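Local structure of probable 2-dehydro-3-deoxygalactonokinase DgoK1 (Sinorhizobium meliloti, 3T69) at residues E173-D176 with T177-H181; L218-S221 with V222-Q226; G297-A300 with A301-I305. The protein probably phosphorylates 2-dehydro-3-deoxy-D-galactonate at the expense of ATP, giving 2-dehydro-3-deoxy-6-phospho-D-galactonate, a step in the breakdown of D-galactonate. All blocks are in the same frame, centred on the assembly; numbering follows the deposited sequence.

Contact 1 (E173-D176 with T177-H181); sequences ELFD and TIARH
Thr177 folds back onto the carbonyl of Glu173, one turn earlier in the same helix, and shows how a threonine inside a helix can satisfy its hydroxyl on a main-chain carbonyl. Its CB lies 3.7 Å from Glu173 O. From there the side chain forks: OG1 sits between the backbone N and the carbonyl carbon (chi1 63°), the setting that directs it back along the helix to donate a hydrogen bond to Glu173 O at 3.2 Å. The methyl CG2, on the other branch, rests 3.4 Å from the same Glu173 O. Because Thr177 N also donates to Glu173 O, at 2.9 Å, the oxygen accepts two bonds, which arrive from opposite faces of its carbonyl plane.

Helix 171-181 runs along the subunit interface. Glu173 OE1 is hydrogen-bonded to His152 NE2 of the same chain and OE2 to Ile183 N of the second subunit, while His181 stacks on His181 of that subunit.

Ile178 and Phe175 carry the apolar part of the contact. Ile178 lays CG1 against Leu174 O, and its CD1 ends 4.4 Å from Leu174 CB. Phe175 approaches Ala179 CB obliquely with ring atom CE1, again at 4.4 Å, and turns its side chain to Leu240 and Leu244 of helix 233-252. Further on, Arg180 draws its CB and CG alongside Asp176 O.

Contact 2 (L218-S221 with V222-Q226); sequences LLFS and VRAGQ
Phe220 swings its ring forward along the helix because chi1 is -177°, which sets CG opposite the backbone N and beside the carbonyl carbon; the ring then lies over the next turn, where Arg223 and Ala224 meet it. Arg223 touches the ring with its methylene CG, 4.2 Å from Phe220 CE1, before the chain bends at chi2 and chi3 and carries the guanidinium away. Elsewhere on the ring, Phe220 CE2 comes to within 4.0 Å of Ala224 CB. Both approaches are oblique, and the guanidinium of Arg223 is turned almost at right angles to the ring, with 84° between their planes.

The polar end of Arg223 is steered by its own turn of helix. NH2 gives a nearly straight hydrogen bond of 2.9 Å to Gln226 OE1, and this acceptor lies close to the guanidinium plane, which should limit rotation of the group. A bound sulfate ion, probably from the crystallisation liquor, is about 5 Å from the Arg223 side chain.

In the main chain, Ala224 N donates to Phe220 O at 3.0 Å, in the carbonyl plane, and Gly225 N to Ser221 O. Val222 N is divided between Leu219 O, 3.3 Å away and approached from above its carbonyl plane, and a weak bond to Leu218 O.

Ser221 OG is hydrogen-bonded to Pro122 O of the second subunit, and the Phe220 ring meets His152 of that subunit with the planes inclined. Leu218, Leu219 and Val222 pack on helix 233-252, and Leu219 also reaches Met170 of the second subunit. Helix 215-228 thus joins helix 233-252 of its own chain to the partner chain, as an interface helix of this two-chain assembly.

Contact 3 (G297-A300 with A301-I305); sequences GLSA and AARAI
Ala302 with Leu298 and Arg303 with Ser299 supply the firm backbone bonds of this stretch, a worked example of i to i+4 main-chain bonding in a helix rich in alanine. Ala302 N reaches Leu298 O at 3.0 Å, and Arg303 N reaches Ser299 O at 2.9 Å, nearly in line with the C=O. The bonds before and after them are weak: Ala301 N to Gly297 O at 3.3 Å, and Ala304 N to Ala300 O at 3.4 Å, the latter close to the end of the helix.

Helix 290-305 lies against strand 9-14, where Leu298 touches Ala11 while Ser299 and Ala302 touch Tyr9. This strand pairs antiparallel with strand 19-24 in a mixed sheet, consistent with the ASKHA-type nucleotide-binding fold assigned to the family. Leu298 and Ala300 also meet helix 128-139, through Thr130 and Leu133.

Methyl groups also contact carbonyl oxygens. Ala302 CB sits 3.4 Å from Leu298 O, and Ala304 CB repeats this against Ala300 O.

Between polar side chains the approach is loose. Arg303 CG, opposite the carbonyl carbon (chi1 -71°), passes alongside Ser299 O, and the chain runs extended to NE. Ser299 OG lies obliquely to the guanidinium, 4.1 Å from Arg303 NE, too far for a hydrogen bond.

From the N terminus, the three contacts occur strictly in series, none nested in or crossing another. Each joins consecutive turns of a single helix and closes no loop. Contact 1 belongs to helix 171-181 and contact 2 to helix 215-228; their centres are 15 Å apart, and they meet where Ile178 CD1 lies 4.2 Å from Leu219 CD1. Both residues also touch Leu240 of helix 233-252, and both contacts reach the second subunit. Contact 3, on helix 290-305, lies across the chain's centre from the other two, with its centre 36 Å from that of contact 1 and 48 Å from that of contact 2, beside strand 9-14 and away from the subunit interface.

Contact 1 (E173-D176 with T177-H181)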
ATOM      1  N   GLU B 173      -5.466   3.068   6.216  1.00 39.42           N
ATOM      2  CA  GLU B 173      -6.121   2.442   5.057  1.00 39.97           C
ATOM      3  C   GLU B 173      -5.156   1.504   4.313  1.00 40.23           C
ATOM      4  O   GLU B 173      -5.572   0.435   3.804  1.00 41.43           O
ATOM      5  CB  GLU B 173      -6.697   3.515   4.102  1.00 39.82           C
ATOM      6  CG  GLU B 173      -7.628   2.971   3.020  1.00 41.21           C
ATOM      7  CD  GLU B 173      -8.312   4.056   2.164  1.00 45.36           C
ATOM      8  OE1 GLU B 173      -7.807   5.219   2.137  1.00 47.07           O
ATOM      9  OE2 GLU B 173      -9.345   3.735   1.512  1.00 43.24           O
ATOM     10  N   LEU B 174      -3.880   1.884   4.258  1.00 39.80           N
ATOM     11  CA  LEU B 174      -2.857   0.999   3.734  1.00 40.57           C
ATOM     12  C   LEU B 174      -2.706  -0.221   4.620  1.00 41.63           C
ATOM     13  O   LEU B 174      -2.652  -1.341   4.117  1.00 42.14           O
ATOM     14  CB  LEU B 174      -1.513   1.703   3.539  1.00 40.13           C
ATOM     15  CG  LEU B 174      -1.447   2.754   2.416  1.00 39.81           C
ATOM     16  CD1 LEU B 174      -0.122   3.484   2.339  1.00 38.25           C
ATOM     17  CD2 LEU B 174      -1.815   2.153   1.040  1.00 40.67           C
ATOM     18  N   PHE B 175      -2.681  -0.041   5.933  1.00 42.96           N
ATOM     19  CA  PHE B 175      -2.569  -1.222   6.789  1.00 44.72           C
ATOM     20  C   PHE B 175      -3.693  -2.200   6.484  1.00 45.08           C
ATOM     21  O   PHE B 175      -3.440  -3.366   6.192  1.00 43.98           O
ATOM     22  CB  PHE B 175      -2.492  -0.876   8.291  1.00 45.15           C
ATOM     23  CG  PHE B 175      -2.455  -2.096   9.176  1.00 46.77           C
ATOM     24  CD1 PHE B 175      -3.647  -2.679   9.633  1.00 48.32           C
ATOM     25  CD2 PHE B 175      -1.240  -2.671   9.534  1.00 47.43           C
ATOM     26  CE1 PHE B 175      -3.633  -3.821  10.444  1.00 49.75           C
ATOM     27  CE2 PHE B 175      -1.200  -3.798  10.340  1.00 49.27           C
ATOM     28  CZ  PHE B 175      -2.403  -4.393  10.796  1.00 50.09           C
ATOM     29  N   ASP B 176      -4.926  -1.693   6.479  1.00 46.30           N
ATOM     30  CA  ASP B 176      -6.085  -2.539   6.187  1.00 47.81           C
ATOM     31  C   ASP B 176      -6.045  -3.216   4.845  1.00 47.25           C
ATOM     32  O   ASP B 176      -6.247  -4.441   4.763  1.00 47.82           O
ATOM     33  CB  ASP B 176      -7.413  -1.824   6.463  1.00 48.40           C
ATOM     34  CG  ASP B 176      -7.696  -1.761   7.963  1.00 54.28           C
ATOM     35  OD1 ASP B 176      -7.489  -0.687   8.579  1.00 59.94           O
ATOM     36  OD2 ASP B 176      -8.032  -2.823   8.553  1.00 59.24           O
ATOM     37  N   THR B 177      -5.772  -2.471   3.778  1.00 46.57           N
ATOM     38  CA  THR B 177      -5.892  -3.150   2.497  1.00 46.56           C
ATOM     39  C   THR B 177      -4.716  -4.083   2.240  1.00 45.60           C
ATOM     40  O   THR B 177      -4.871  -5.095   1.580  1.00 44.68           O
ATOM     41  CB  THR B 177      -6.208  -2.228   1.356  1.00 46.15           C
ATOM     42  OG1 THR B 177      -5.127  -1.316   1.190  1.00 47.79           O
ATOM     43  CG2 THR B 177      -7.489  -1.459   1.728  1.00 50.02           C
ATOM     44  N   ILE B 178      -3.560  -3.749   2.805  1.00 45.23           N
ATOM     45  CA  ILE B 178      -2.414  -4.616   2.679  1.00 44.53           C
ATOM     46  C   ILE B 178      -2.689  -5.884   3.481  1.00 45.46           C
ATOM     47  O   ILE B 178      -2.487  -6.980   2.944  1.00 45.63           O
ATOM     48  CB  ILE B 178      -1.118  -3.949   3.108  1.00 43.74           C
ATOM     49  CG1 ILE B 178      -0.827  -2.774   2.193  1.00 41.82           C
ATOM     50  CG2 ILE B 178       0.036  -4.946   3.066  1.00 41.74           C
ATOM     51  CD1 ILE B 178       0.476  -2.114   2.478  1.00 35.82           C
ATOM     52  N   ALA B 179      -3.191  -5.739   4.716  1.00 45.35           N
ATOM     53  CA  ALA B 179      -3.501  -6.891   5.554  1.00 46.01           C
ATOM     54  C   ALA B 179      -4.580  -7.818   4.967  1.00 47.20           C
ATOM     55  O   ALA B 179      -4.531  -9.028   5.190  1.00 46.43           O
ATOM     56  CB  ALA B 179      -3.871  -6.458   6.974  1.00 45.29           C
ATOM     57  N   ARG B 180      -5.542  -7.260   4.223  1.00 49.29           N
ATOM     58  CA  ARG B 180      -6.675  -8.067   3.685  1.00 51.57           C
ATOM     59  C   ARG B 180      -6.531  -8.552   2.229  1.00 50.87           C
ATOM     60  O   ARG B 180      -7.056  -9.592   1.877  1.00 51.29           O
ATOM     61  CB  ARG B 180      -8.019  -7.328   3.841  1.00 52.45           C
ATOM     62  CG  ARG B 180      -8.563  -7.188   5.301  1.00 59.78           C
ATOM     63  CD  ARG B 180      -9.845  -6.287   5.373  1.00 69.34           C
ATOM     64  NE  ARG B 180     -11.062  -6.997   4.920  1.00 76.44           N
ATOM     65  CZ  ARG B 180     -12.084  -6.450   4.243  1.00 80.33           C
ATOM     66  NH1 ARG B 180     -12.088  -5.157   3.882  1.00 81.64           N
ATOM     67  NH2 ARG B 180     -13.119  -7.214   3.904  1.00 81.87           N
ATOM     68  N   HIS B 181      -5.844  -7.800   1.380  1.00 50.65           N
ATOM     69  CA  HIS B 181      -5.910  -8.064  -0.053  1.00 50.89           C
ATOM     70  C   HIS B 181      -4.590  -8.359  -0.788  1.00 50.18           C
ATOM     71  O   HIS B 181      -4.631  -8.623  -1.961  1.00 50.71           O
ATOM     72  CB  HIS B 181      -6.652  -6.933  -0.761  1.00 51.96           C
ATOM     73  CG  HIS B 181      -8.084  -6.789  -0.344  1.00 55.26           C
ATOM     74  ND1 HIS B 181      -8.560  -5.667   0.316  1.00 54.62           N
ATOM     75  CD2 HIS B 181      -9.144  -7.627  -0.486  1.00 54.99           C
ATOM     76  CE1 HIS B 181      -9.853  -5.816   0.546  1.00 55.31           C
ATOM     77  NE2 HIS B 181     -10.227  -6.999   0.084  1.00 55.43           N
TER

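Contact 2 (L218-S221 with V222-Q226)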
ATOM      1  N   LEU B 218      10.803  -3.717   2.383  1.00 38.79           N
ATOM      2  CA  LEU B 218      10.510  -4.096   3.797  1.00 39.49           C
ATOM      3  C   LEU B 218       9.169  -4.789   3.926  1.00 39.92           C
ATOM      4  O   LEU B 218       9.086  -5.840   4.567  1.00 40.93           O
ATOM      5  CB  LEU B 218      10.594  -2.900   4.734  1.00 38.51           C
ATOM      6  CG  LEU B 218      12.042  -2.350   4.810  1.00 38.13           C
ATOM      7  CD1 LEU B 218      12.142  -0.890   5.309  1.00 35.57           C
ATOM      8  CD2 LEU B 218      12.959  -3.280   5.603  1.00 31.32           C
ATOM      9  N   LEU B 219       8.154  -4.268   3.239  1.00 39.73           N
ATOM     10  CA  LEU B 219       6.846  -4.912   3.255  1.00 40.41           C
ATOM     11  C   LEU B 219       6.896  -6.321   2.676  1.00 40.82           C
ATOM     12  O   LEU B 219       6.262  -7.237   3.210  1.00 40.81           O
ATOM     13  CB  LEU B 219       5.818  -4.079   2.505  1.00 40.86           C
ATOM     14  CG  LEU B 219       5.478  -2.704   3.104  1.00 42.09           C
ATOM     15  CD1 LEU B 219       4.682  -1.839   2.139  1.00 42.01           C
ATOM     16  CD2 LEU B 219       4.708  -2.888   4.384  1.00 42.58           C
ATOM     17  N   PHE B 220       7.687  -6.528   1.619  1.00 40.56           N
ATOM     18  CA  PHE B 220       7.730  -7.851   1.078  1.00 40.31           C
ATOM     19  C   PHE B 220       8.371  -8.820   2.054  1.00 40.50           C
ATOM     20  O   PHE B 220       7.929  -9.957   2.182  1.00 39.77           O
ATOM     21  CB  PHE B 220       8.382  -7.918  -0.301  1.00 40.06           C
ATOM     22  CG  PHE B 220       8.351  -9.303  -0.880  1.00 38.70           C
ATOM     23  CD1 PHE B 220       7.159  -9.853  -1.288  1.00 37.96           C
ATOM     24  CD2 PHE B 220       9.505 -10.087  -0.917  1.00 37.78           C
ATOM     25  CE1 PHE B 220       7.090 -11.168  -1.801  1.00 38.94           C
ATOM     26  CE2 PHE B 220       9.461 -11.370  -1.440  1.00 40.00           C
ATOM     27  CZ  PHE B 220       8.233 -11.921  -1.877  1.00 38.18           C
ATOM     28  N   SER B 221       9.328  -8.335   2.801  1.00 41.78           N
ATOM     29  CA  SER B 221      10.048  -9.116   3.762  1.00 42.72           C
ATOM     30  C   SER B 221       9.178  -9.699   4.840  1.00 43.63           C
ATOM     31  O   SER B 221       9.497 -10.709   5.374  1.00 43.94           O
ATOM     32  CB  SER B 221      11.191  -8.315   4.334  1.00 42.46           C
ATOM     33  OG  SER B 221      12.283  -8.369   3.447  1.00 43.73           O
ATOM     34  N   VAL B 222       8.085  -9.075   5.202  1.00 43.95           N
ATOM     35  CA  VAL B 222       7.289  -9.742   6.180  1.00 44.27           C
ATOM     36  C   VAL B 222       6.804 -11.071   5.613  1.00 44.97           C
ATOM     37  O   VAL B 222       6.782 -12.029   6.311  1.00 45.81           O
ATOM     38  CB  VAL B 222       6.168  -8.876   6.805  1.00 44.55           C
ATOM     39  CG1 VAL B 222       6.386  -7.434   6.603  1.00 43.16           C
ATOM     40  CG2 VAL B 222       4.850  -9.312   6.395  1.00 43.08           C
ATOM     41  N   ARG B 223       6.393 -11.136   4.364  1.00 45.27           N
ATOM     42  CA  ARG B 223       6.059 -12.416   3.758  1.00 45.51           C
ATOM     43  C   ARG B 223       7.230 -13.336   3.465  1.00 45.18           C
ATOM     44  O   ARG B 223       7.099 -14.506   3.564  1.00 45.97           O
ATOM     45  CB  ARG B 223       5.138 -12.309   2.558  1.00 46.35           C
ATOM     46  CG  ARG B 223       5.497 -13.270   1.466  1.00 47.48           C
ATOM     47  CD  ARG B 223       4.365 -14.111   0.994  1.00 48.37           C
ATOM     48  NE  ARG B 223       4.007 -15.100   1.974  1.00 53.83           N
ATOM     49  CZ  ARG B 223       3.395 -16.233   1.702  1.00 55.28           C
ATOM     50  NH1 ARG B 223       3.078 -16.538   0.470  1.00 56.01           N
ATOM     51  NH2 ARG B 223       3.105 -17.057   2.670  1.00 55.51           N
ATOM     52  N   ALA B 224       8.364 -12.813   3.051  1.00 44.69           N
ATOM     53  CA  ALA B 224       9.521 -13.689   2.801  1.00 44.59           C
ATOM     54  C   ALA B 224      10.105 -14.199   4.113  1.00 45.22           C
ATOM     55  O   ALA B 224      10.621 -15.331   4.159  1.00 44.89           O
ATOM     56  CB  ALA B 224      10.573 -13.004   1.987  1.00 44.44           C
ATOM     57  N   GLY B 225      10.035 -13.355   5.160  1.00 45.23           N
ATOM     58  CA  GLY B 225      10.351 -13.728   6.535  1.00 45.88           C
ATOM     59  C   GLY B 225       9.487 -14.895   6.980  1.00 47.26           C
ATOM     60  O   GLY B 225       9.966 -15.862   7.566  1.00 47.36           O
ATOM     61  N   GLN B 226       8.210 -14.844   6.647  1.00 48.09           N
ATOM     62  CA  GLN B 226       7.307 -15.902   7.042  1.00 49.47           C
ATOM     63  C   GLN B 226       7.547 -17.171   6.270  1.00 50.31           C
ATOM     64  O   GLN B 226       7.394 -18.251   6.808  1.00 50.91           O
ATOM     65  CB  GLN B 226       5.875 -15.432   6.862  1.00 49.66           C
ATOM     66  CG  GLN B 226       4.844 -16.390   7.329  1.00 52.31           C
ATOM     67  CD  GLN B 226       3.998 -16.825   6.190  1.00 58.32           C
ATOM     68  OE1 GLN B 226       3.530 -15.992   5.382  1.00 60.22           O
ATOM     69  NE2 GLN B 226       3.796 -18.133   6.085  1.00 59.73           N
TER

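Contact 3 (G297-A300 with A301-I305)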
ATOM      1  N   GLY B 297     -15.081  20.411  20.164  1.00 44.23           N
ATOM      2  CA  GLY B 297     -15.087  21.156  18.935  1.00 43.16           C
ATOM      3  C   GLY B 297     -16.533  21.307  18.518  1.00 43.75           C
ATOM      4  O   GLY B 297     -16.949  22.399  18.144  1.00 44.00           O
ATOM      5  N   LEU B 298     -17.317  20.239  18.599  1.00 43.28           N
ATOM      6  CA  LEU B 298     -18.725  20.393  18.346  1.00 45.04           C
ATOM      7  C   LEU B 298     -19.396  21.335  19.376  1.00 46.20           C
ATOM      8  O   LEU B 298     -20.374  22.009  19.056  1.00 47.16           O
ATOM      9  CB  LEU B 298     -19.460  19.051  18.292  1.00 44.56           C
ATOM     10  CG  LEU B 298     -18.999  17.946  17.338  1.00 45.55           C
ATOM     11  CD1 LEU B 298     -19.198  16.611  17.990  1.00 45.98           C
ATOM     12  CD2 LEU B 298     -19.740  17.962  16.042  1.00 48.39           C
ATOM     13  N   SER B 299     -18.897  21.386  20.609  1.00 47.35           N
ATOM     14  CA  SER B 299     -19.496  22.301  21.600  1.00 47.49           C
ATOM     15  C   SER B 299     -19.235  23.783  21.245  1.00 46.87           C
ATOM     16  O   SER B 299     -20.151  24.609  21.247  1.00 46.36           O
ATOM     17  CB  SER B 299     -19.087  21.927  23.053  1.00 47.86           C
ATOM     18  OG  SER B 299     -19.150  23.047  23.940  1.00 47.61           O
ATOM     19  N   ALA B 300     -18.004  24.111  20.890  1.00 47.08           N
ATOM     20  CA  ALA B 300     -17.707  25.500  20.565  1.00 48.31           C
ATOM     21  C   ALA B 300     -18.524  26.009  19.354  1.00 49.19           C
ATOM     22  O   ALA B 300     -18.828  27.209  19.272  1.00 50.51           O
ATOM     23  CB  ALA B 300     -16.235  25.688  20.355  1.00 47.77           C
ATOM     24  N   ALA B 301     -18.890  25.095  18.447  1.00 48.36           N
ATOM     25  CA  ALA B 301     -19.706  25.435  17.292  1.00 48.09           C
ATOM     26  C   ALA B 301     -21.154  25.624  17.684  1.00 47.37           C
ATOM     27  O   ALA B 301     -21.740  26.644  17.343  1.00 48.47           O
ATOM     28  CB  ALA B 301     -19.558  24.379  16.108  1.00 47.67           C
ATOM     29  N   ALA B 302     -21.722  24.648  18.371  1.00 46.71           N
ATOM     30  CA  ALA B 302     -23.052  24.757  18.961  1.00 47.16           C
ATOM     31  C   ALA B 302     -23.261  26.028  19.803  1.00 47.93           C
ATOM     32  O   ALA B 302     -24.233  26.710  19.631  1.00 47.53           O
ATOM     33  CB  ALA B 302     -23.343  23.531  19.782  1.00 46.42           C
ATOM     34  N   ARG B 303     -22.338  26.361  20.699  1.00 49.89           N
ATOM     35  CA  ARG B 303     -22.533  27.535  21.555  1.00 51.28           C
ATOM     36  C   ARG B 303     -22.629  28.748  20.635  1.00 51.95           C
ATOM     37  O   ARG B 303     -23.295  29.741  20.982  1.00 52.29           O
ATOM     38  CB  ARG B 303     -21.384  27.759  22.589  1.00 51.62           C
ATOM     39  CG  ARG B 303     -21.221  26.794  23.827  1.00 53.50           C
ATOM     40  CD  ARG B 303     -20.053  27.306  24.809  1.00 61.24           C
ATOM     41  NE  ARG B 303     -19.874  26.461  26.030  1.00 69.81           N
ATOM     42  CZ  ARG B 303     -19.162  26.764  27.151  1.00 71.15           C
ATOM     43  NH1 ARG B 303     -18.514  27.933  27.288  1.00 71.63           N
ATOM     44  NH2 ARG B 303     -19.088  25.883  28.158  1.00 66.98           N
ATOM     45  N   ALA B 304     -21.935  28.685  19.485  1.00 51.89           N
ATOM     46  CA  ALA B 304     -21.783  29.862  18.598  1.00 51.89           C
ATOM     47  C   ALA B 304     -22.981  30.133  17.687  1.00 52.40           C
ATOM     48  O   ALA B 304     -23.237  31.276  17.316  1.00 52.36           O
ATOM     49  CB  ALA B 304     -20.470  29.818  17.791  1.00 50.81           C
ATOM     50  N   ILE B 305     -23.734  29.109  17.324  1.00 53.08           N
ATOM     51  CA  ILE B 305     -24.828  29.414  16.443  1.00 54.20           C
ATOM     52  C   ILE B 305     -26.152  29.393  17.171  1.00 54.15           C
ATOM     53  O   ILE B 305     -27.123  30.012  16.722  1.00 53.57           O
ATOM     54  CB  ILE B 305     -24.790  28.613  15.112  1.00 54.39           C
ATOM     55  CG1 ILE B 305     -25.181  27.144  15.298  1.00 55.24           C
ATOM     56  CG2 ILE B 305     -23.398  28.756  14.475  1.00 55.61           C
ATOM     57  CD1 ILE B 305     -24.229  26.195  14.514  1.00 55.21           C
TER